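Local coordinates for protein 4-hydroxythreonine-4-phosphate dehydrogenase (Legionella pneumophila subsp. pneumophila, PDB 6XMY) that probably catalyses the NAD-dependent oxidation of 4-(phosphooxy)-L-threonine in pyridoxine 5'-phosphate biosynthesis, using a divalent metal ion such as zinc, at residues S15-P19 / Y98-L103; V37-L43 / L75-P81; F146-V151 / T287-I292. All coordinates share one frame; numbering follows the deposited sequence.

Contact 1: S15-P19 / Y98-L103; sequences SSGEP and YVMELL
Leu102, Val99 and Tyr98 present one side of helix 96-111 to the loop that leaves strand 12-15. Leu102 reaches the backbone turn: its CD1 methyl lies 3.6 Å from Gly17 N, while its CB sits 3.7 Å from Ser15 OG. That hydroxyl also takes a weak bond from Gly17 N within the loop. Val99, one turn earlier, uses its CG2 branch, placed 3.6 Å from Pro19 CD and also against Gly17 O and Glu18 CA. Tyr98 swings toward the loop with its CG opposite the backbone N (chi1 155°), bringing CE2 to 3.7 Å from Pro19 CG. Leu102 CG lies over one face of the same ring, offset toward its rim. No direct hydrogen bond crosses the contact, but a water in the plane of the phenol at its edge does the bridging, 2.7 Å from Tyr98 OH and donating to both Ser16 OG and Gly17 O. Ser16 OG is further bonded to Leu40 O, and Tyr98 OH to Asp42 N, so both hydroxyls are tied to the adjacent strand end. Val99 also touches Val123 and Glu18 touches Thr301, both at the NAD site. The arrangement is a loop at the C-terminal end of a parallel strand, packed on a helix beside the dinucleotide pocket.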
# COMPACT_ATOMS: atom_id res chain seq x y z
N SER A 15 -0.27 -8.19 8.11
CA SER A 15 0.89 -7.82 8.91
C SER A 15 0.51 -6.70 9.87
O SER A 15 0.09 -5.62 9.43
CB SER A 15 2.05 -7.37 8.04
OG SER A 15 2.98 -6.66 8.83
N SER A 16 0.66 -6.93 11.16
CA SER A 16 0.30 -5.92 12.15
C SER A 16 1.31 -4.78 12.27
O SER A 16 1.05 -3.83 13.00
CB SER A 16 0.02 -6.58 13.51
OG SER A 16 1.18 -7.19 14.05
N GLY A 17 2.45 -4.84 11.56
CA GLY A 17 3.28 -3.66 11.38
C GLY A 17 4.09 -3.27 12.61
O GLY A 17 4.43 -4.10 13.46
N GLU A 18 4.43 -1.99 12.68
CA GLU A 18 5.23 -1.47 13.78
C GLU A 18 4.49 -1.65 15.11
O GLU A 18 3.38 -1.14 15.26
CB GLU A 18 5.55 0.01 13.53
CG GLU A 18 6.05 0.76 14.75
CD GLU A 18 7.24 0.11 15.42
OE1 GLU A 18 7.22 -0.01 16.66
OE2 GLU A 18 8.20 -0.28 14.71
N PRO A 19 5.03 -2.42 16.05
CA PRO A 19 4.23 -2.81 17.22
C PRO A 19 3.91 -1.66 18.15
O PRO A 19 2.88 -1.72 18.84
CB PRO A 19 5.09 -3.87 17.91
CG PRO A 19 6.48 -3.60 17.44
CD PRO A 19 6.34 -3.10 16.04
N TYR A 98 11.76 -7.89 14.18
CA TYR A 98 10.42 -8.47 14.27
C TYR A 98 9.52 -7.96 13.16
O TYR A 98 8.82 -8.74 12.50
CB TYR A 98 9.84 -8.14 15.65
CG TYR A 98 8.34 -8.12 15.75
CD1 TYR A 98 7.62 -9.29 15.98
CD2 TYR A 98 7.63 -6.93 15.63
CE1 TYR A 98 6.24 -9.27 16.09
CE2 TYR A 98 6.26 -6.90 15.74
CZ TYR A 98 5.56 -8.07 15.98
OH TYR A 98 4.19 -8.05 16.10
N VAL A 99 9.53 -6.64 12.92
CA VAL A 99 8.72 -6.07 11.84
C VAL A 99 9.12 -6.68 10.51
O VAL A 99 8.26 -7.07 9.70
CB VAL A 99 8.83 -4.53 11.83
CG1 VAL A 99 8.14 -3.98 10.60
CG2 VAL A 99 8.22 -3.94 13.11
N MET A 100 10.43 -6.77 10.25
CA MET A 100 10.88 -7.35 8.99
C MET A 100 10.49 -8.81 8.89
O MET A 100 10.24 -9.30 7.79
CB MET A 100 12.38 -7.17 8.81
CG MET A 100 12.82 -5.71 8.70
SD MET A 100 11.92 -4.72 7.48
CE MET A 100 12.30 -5.63 6.00
N GLU A 101 10.40 -9.51 10.03
CA GLU A 101 9.94 -10.90 10.01
C GLU A 101 8.49 -10.99 9.58
O GLU A 101 8.11 -11.89 8.82
CB GLU A 101 10.15 -11.58 11.36
CG GLU A 101 9.99 -13.10 11.30
CD GLU A 101 11.10 -13.78 10.52
OE1 GLU A 101 12.23 -13.25 10.52
OE2 GLU A 101 10.83 -14.83 9.89
N LEU A 102 7.65 -10.06 10.05
CA LEU A 102 6.27 -10.02 9.60
C LEU A 102 6.19 -9.85 8.08
O LEU A 102 5.41 -10.53 7.41
CB LEU A 102 5.52 -8.87 10.27
CG LEU A 102 5.51 -8.77 11.80
CD1 LEU A 102 4.64 -7.59 12.23
CD2 LEU A 102 5.03 -10.07 12.45
N LEU A 103 7.01 -8.95 7.52
CA LEU A 103 7.00 -8.73 6.08
C LEU A 103 7.49 -9.96 5.33
O LEU A 103 6.92 -10.34 4.29
CB LEU A 103 7.86 -7.52 5.73
CG LEU A 103 7.20 -6.14 5.71
CD1 LEU A 103 6.33 -5.90 6.92
CD2 LEU A 103 8.24 -5.04 5.57
O HOH W 1 3.11 -5.72 15.36

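Contact 2: V37-L43 / L75-P81; sequences VVILGDL and LTVWPVP
Val37 begins the pairing through water: its carbonyl O accepts from a water that in turn accepts from Thr76 N, where the backbones are still too far apart to bond directly. Val38 follows with its CG2 methyl 4.0 Å from Thr76 CG2. Ile39 forms the central pair with Val77. Its N bonds Thr76 O at 2.9 Å, nearly straight at 170° and in the carbonyl plane, and its O receives Trp78 N at 2.8 Å, tilted from the carbonyl plane of Ile39. Its CG1, opposite the carbonyl carbon (chi1 -49°), crosses Leu75 at about a right angle and meets CG of that leucine at 3.8 Å. On the other face Leu40 runs alongside Trp78, both pointing the same way, with Leu40 CD2 3.7 Å from Trp78 CG. Gly41 N makes a weak bond to Trp78 O, whereas Gly41 O accepts Val80 N at 3.0 Å from well above its carbonyl plane. Asp42 is the N-cap of helix 43-52: OD1 takes Leu45 N and OD2 takes Cys82 N, so one carboxylate joins the helix start to the chain leaving the second strand. Leu43 CD1 closes over Val77 CG2 at 4.0 Å. These are neighbouring parallel strands, their short axes crossing at -38°, in keeping with the twist of parallel sheets in alpha/beta folds, the first followed by a capped helix.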
# COMPACT_ATOMS: atom_id res chain seq x y z
N VAL A 37 -9.69 -12.87 8.15
CA VAL A 37 -8.33 -12.37 8.35
C VAL A 37 -7.60 -13.21 9.38
O VAL A 37 -8.19 -13.78 10.30
CB VAL A 37 -8.33 -10.88 8.77
CG1 VAL A 37 -8.99 -10.03 7.69
CG2 VAL A 37 -9.01 -10.69 10.12
N VAL A 38 -6.28 -13.28 9.21
CA VAL A 38 -5.36 -13.87 10.17
C VAL A 38 -4.27 -12.84 10.40
O VAL A 38 -3.70 -12.32 9.43
CB VAL A 38 -4.77 -15.19 9.64
CG1 VAL A 38 -3.64 -15.68 10.55
CG2 VAL A 38 -5.87 -16.26 9.51
N ILE A 39 -3.99 -12.52 11.66
CA ILE A 39 -3.07 -11.45 12.02
C ILE A 39 -1.68 -12.01 12.26
O ILE A 39 -1.52 -12.90 13.11
CB ILE A 39 -3.54 -10.69 13.27
CG1 ILE A 39 -5.02 -10.31 13.16
CG2 ILE A 39 -2.64 -9.49 13.54
CD1 ILE A 39 -5.38 -9.52 11.91
N LEU A 40 -0.68 -11.48 11.57
CA LEU A 40 0.72 -11.76 11.87
C LEU A 40 1.19 -10.77 12.92
O LEU A 40 1.21 -9.57 12.65
CB LEU A 40 1.57 -11.55 10.63
CG LEU A 40 1.64 -12.62 9.57
CD1 LEU A 40 2.42 -12.03 8.41
CD2 LEU A 40 2.32 -13.90 10.12
N GLY A 41 1.58 -11.26 14.09
CA GLY A 41 2.04 -10.37 15.12
C GLY A 41 2.26 -11.12 16.41
O GLY A 41 1.94 -12.31 16.53
N ASP A 42 2.80 -10.40 17.38
CA ASP A 42 3.08 -10.97 18.69
C ASP A 42 1.76 -11.10 19.46
O ASP A 42 1.03 -10.12 19.63
CB ASP A 42 4.08 -10.06 19.40
CG ASP A 42 4.44 -10.53 20.79
OD1 ASP A 42 3.52 -10.70 21.61
OD2 ASP A 42 5.64 -10.70 21.08
N LEU A 43 1.44 -12.32 19.90
CA LEU A 43 0.15 -12.54 20.53
C LEU A 43 0.04 -11.81 21.87
O LEU A 43 -1.01 -11.24 22.18
CB LEU A 43 -0.10 -14.05 20.70
CG LEU A 43 -1.41 -14.44 21.38
CD1 LEU A 43 -2.61 -13.92 20.61
CD2 LEU A 43 -1.48 -15.95 21.52
N LEU A 75 -10.38 -13.23 17.09
CA LEU A 75 -9.29 -12.80 16.22
C LEU A 75 -8.28 -13.93 16.16
O LEU A 75 -7.82 -14.41 17.20
CB LEU A 75 -8.64 -11.53 16.76
CG LEU A 75 -7.78 -10.81 15.73
CD1 LEU A 75 -8.59 -10.33 14.53
CD2 LEU A 75 -7.12 -9.64 16.43
N THR A 76 -7.96 -14.37 14.95
CA THR A 76 -7.02 -15.45 14.74
C THR A 76 -5.65 -14.86 14.44
O THR A 76 -5.53 -13.95 13.61
CB THR A 76 -7.49 -16.35 13.60
OG1 THR A 76 -8.72 -16.99 14.00
CG2 THR A 76 -6.44 -17.42 13.28
N VAL A 77 -4.63 -15.37 15.13
CA VAL A 77 -3.28 -14.82 15.10
C VAL A 77 -2.30 -15.91 14.71
O VAL A 77 -2.38 -17.04 15.23
CB VAL A 77 -2.91 -14.23 16.48
CG1 VAL A 77 -1.49 -13.65 16.46
CG2 VAL A 77 -3.94 -13.19 16.93
N TRP A 78 -1.36 -15.58 13.82
CA TRP A 78 -0.15 -16.34 13.56
C TRP A 78 0.94 -15.71 14.41
O TRP A 78 1.48 -14.66 14.04
CB TRP A 78 0.22 -16.28 12.07
CG TRP A 78 1.45 -17.10 11.71
CD1 TRP A 78 2.71 -16.97 12.22
CD2 TRP A 78 1.52 -18.18 10.76
NE1 TRP A 78 3.56 -17.89 11.66
CE2 TRP A 78 2.85 -18.65 10.77
CE3 TRP A 78 0.59 -18.79 9.91
CZ2 TRP A 78 3.28 -19.71 9.95
CZ3 TRP A 78 1.02 -19.85 9.10
CH2 TRP A 78 2.35 -20.29 9.12
N PRO A 79 1.28 -16.28 15.56
CA PRO A 79 2.17 -15.59 16.49
C PRO A 79 3.59 -15.47 15.96
O PRO A 79 4.16 -16.41 15.40
CB PRO A 79 2.12 -16.46 17.75
CG PRO A 79 0.80 -17.18 17.64
CD PRO A 79 0.69 -17.49 16.17
N VAL A 80 4.16 -14.28 16.13
CA VAL A 80 5.56 -13.98 15.83
C VAL A 80 6.06 -13.16 17.01
O VAL A 80 5.47 -12.12 17.31
CB VAL A 80 5.70 -13.17 14.54
CG1 VAL A 80 7.18 -12.93 14.23
CG2 VAL A 80 5.00 -13.87 13.36
N PRO A 81 7.13 -13.55 17.69
CA PRO A 81 7.48 -12.89 18.96
C PRO A 81 8.32 -11.63 18.77
O PRO A 81 9.33 -11.65 18.06
CB PRO A 81 8.29 -13.97 19.70
CG PRO A 81 8.91 -14.79 18.58
CD PRO A 81 7.91 -14.78 17.45
O HOH W 2 -9.52 -13.50 12.75

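Contact 3: F146-V151 / T287-I292; sequences FEVETV and TLGLPI
This is a largely apolar surface contact in which the loop joining helix 138-145 to strand 152-156 packs against the turn that follows strand 284-288. Phe146 makes the largest single contribution, just before the Schellman motif at Glu147 that ends the helix. Pro291 CD stands over one face of its ring, 4.1 Å from the centroid and 29° off the ring normal, a CH-pi contact. Pro291 CG presses closer still, 3.4 Å from Phe146 CD1. Across the far half of the ring Ile292 CD1 approaches Phe146 CE2 at 3.8 Å, its chain roughly perpendicular to the phenylalanine. Nearer the root of the ring, Leu290 CD2 reaches Phe146 CD2 at 4.0 Å. The same Leu290 methyl meets Val151 CG1 at 3.7 Å, so the leucine fills the angle between the two ends of the loop. It gets there with CG set opposite its own carbonyl carbon (chi1 -58°). Val148 CG1 lies 3.5 Å from Gly289 O. With its positive phi, Gly289 brings its CA within 4.8 Å of Val151 CA. The backbones touch through a CA-H...O contact, Val151 CA to Leu288 O at 3.2 Å, beside the backbone bonding of Leu288 with Val152. Thr287 OG1 is bonded to Arg294, a predicted substrate-binding residue. The arrangement is loop-on-loop packing at one end of an antiparallel strand pair, beside the start of 152-156 and the finish of 284-288.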
# COMPACT_ATOMS: atom_id res chain seq x y z
N PHE A 146 10.36 -10.67 -4.39
CA PHE A 146 9.83 -11.42 -5.51
C PHE A 146 10.66 -11.25 -6.78
O PHE A 146 10.28 -11.79 -7.83
CB PHE A 146 8.37 -11.05 -5.76
CG PHE A 146 7.45 -11.54 -4.68
CD1 PHE A 146 7.16 -12.89 -4.57
CD2 PHE A 146 6.91 -10.66 -3.75
CE1 PHE A 146 6.32 -13.35 -3.56
CE2 PHE A 146 6.07 -11.11 -2.75
CZ PHE A 146 5.78 -12.46 -2.65
N GLU A 147 11.78 -10.54 -6.70
CA GLU A 147 12.66 -10.30 -7.84
C GLU A 147 11.91 -9.74 -9.04
O GLU A 147 12.10 -10.16 -10.17
CB GLU A 147 13.47 -11.55 -8.19
CG GLU A 147 14.15 -12.16 -6.98
CD GLU A 147 15.51 -12.73 -7.32
OE1 GLU A 147 16.51 -11.98 -7.20
OE2 GLU A 147 15.58 -13.91 -7.72
N VAL A 148 11.04 -8.77 -8.77
CA VAL A 148 10.29 -8.06 -9.81
C VAL A 148 10.99 -6.74 -10.08
O VAL A 148 11.27 -5.97 -9.15
CB VAL A 148 8.83 -7.84 -9.37
CG1 VAL A 148 8.08 -7.04 -10.42
CG2 VAL A 148 8.14 -9.18 -9.12
N GLU A 149 11.27 -6.46 -11.36
CA GLU A 149 11.98 -5.22 -11.69
C GLU A 149 11.10 -3.99 -11.47
O GLU A 149 11.56 -3.00 -10.90
CB GLU A 149 12.48 -5.27 -13.14
CG GLU A 149 13.00 -3.93 -13.63
CD GLU A 149 13.69 -4.02 -14.97
OE1 GLU A 149 14.94 -4.05 -14.98
OE2 GLU A 149 12.99 -4.08 -16.00
N THR A 150 9.85 -4.03 -11.93
CA THR A 150 8.96 -2.87 -11.86
C THR A 150 7.71 -3.24 -11.08
O THR A 150 6.91 -4.07 -11.53
CB THR A 150 8.59 -2.36 -13.25
OG1 THR A 150 9.78 -2.13 -14.01
CG2 THR A 150 7.79 -1.06 -13.13
N VAL A 151 7.53 -2.62 -9.92
CA VAL A 151 6.26 -2.61 -9.23
C VAL A 151 5.78 -1.16 -9.19
O VAL A 151 6.55 -0.22 -9.41
CB VAL A 151 6.36 -3.19 -7.81
CG1 VAL A 151 6.88 -4.62 -7.85
CG2 VAL A 151 7.24 -2.31 -6.96
N THR A 287 -0.07 -2.41 -4.17
CA THR A 287 1.14 -2.61 -4.95
C THR A 287 0.79 -3.43 -6.19
O THR A 287 0.24 -4.53 -6.08
CB THR A 287 2.21 -3.33 -4.14
OG1 THR A 287 2.50 -2.57 -2.96
CG2 THR A 287 3.47 -3.49 -4.97
N LEU A 288 1.11 -2.89 -7.36
CA LEU A 288 0.86 -3.56 -8.63
C LEU A 288 2.15 -4.21 -9.13
O LEU A 288 3.22 -3.60 -9.06
CB LEU A 288 0.38 -2.56 -9.67
CG LEU A 288 -0.72 -1.62 -9.20
CD1 LEU A 288 -1.06 -0.65 -10.32
CD2 LEU A 288 -1.95 -2.38 -8.71
N GLY A 289 2.03 -5.43 -9.66
CA GLY A 289 3.14 -6.09 -10.31
C GLY A 289 3.77 -7.24 -9.54
O GLY A 289 4.72 -7.85 -10.06
N LEU A 290 3.31 -7.54 -8.34
CA LEU A 290 3.82 -8.70 -7.61
C LEU A 290 3.04 -9.94 -8.00
O LEU A 290 1.92 -9.84 -8.51
CB LEU A 290 3.64 -8.47 -6.12
CG LEU A 290 4.29 -7.25 -5.48
CD1 LEU A 290 3.85 -7.16 -4.04
CD2 LEU A 290 5.81 -7.31 -5.59
N PRO A 291 3.57 -11.13 -7.73
CA PRO A 291 2.79 -12.36 -7.95
C PRO A 291 1.77 -12.63 -6.85
O PRO A 291 1.06 -13.63 -6.93
CB PRO A 291 3.87 -13.46 -7.98
CG PRO A 291 4.97 -12.93 -7.19
CD PRO A 291 4.97 -11.43 -7.37
N ILE A 292 1.71 -11.77 -5.84
CA ILE A 292 0.68 -11.83 -4.81
C ILE A 292 -0.09 -10.52 -4.82
O ILE A 292 0.35 -9.50 -5.37
CB ILE A 292 1.26 -12.08 -3.40
CG1 ILE A 292 2.18 -10.91 -2.98
CG2 ILE A 292 2.00 -13.43 -3.34
CD1 ILE A 292 2.45 -10.82 -1.48

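In the fold
Contacts 1 and 2 form one continuous region: contact 2 is nested in the loop closed by contact 1, and the two touch through the Ser16 and Tyr98 hydroxyls. Contact 1 is fully buried and lies closer to the NAD than contact 2; contact 2 is partly buried, and contact 3 lies at the surface, about 20 Å from contact 1 and 25 Å from contact 2 between centres. Their chemistry follows suit. Parallel backbone hydrogen bonds build contact 2, a bridging water and methyl packing make contact 1, and contact 3 relies on aromatic and aliphatic packing. Helix 96-111 reaches all three, its later residues touching Phe146 and Ile292.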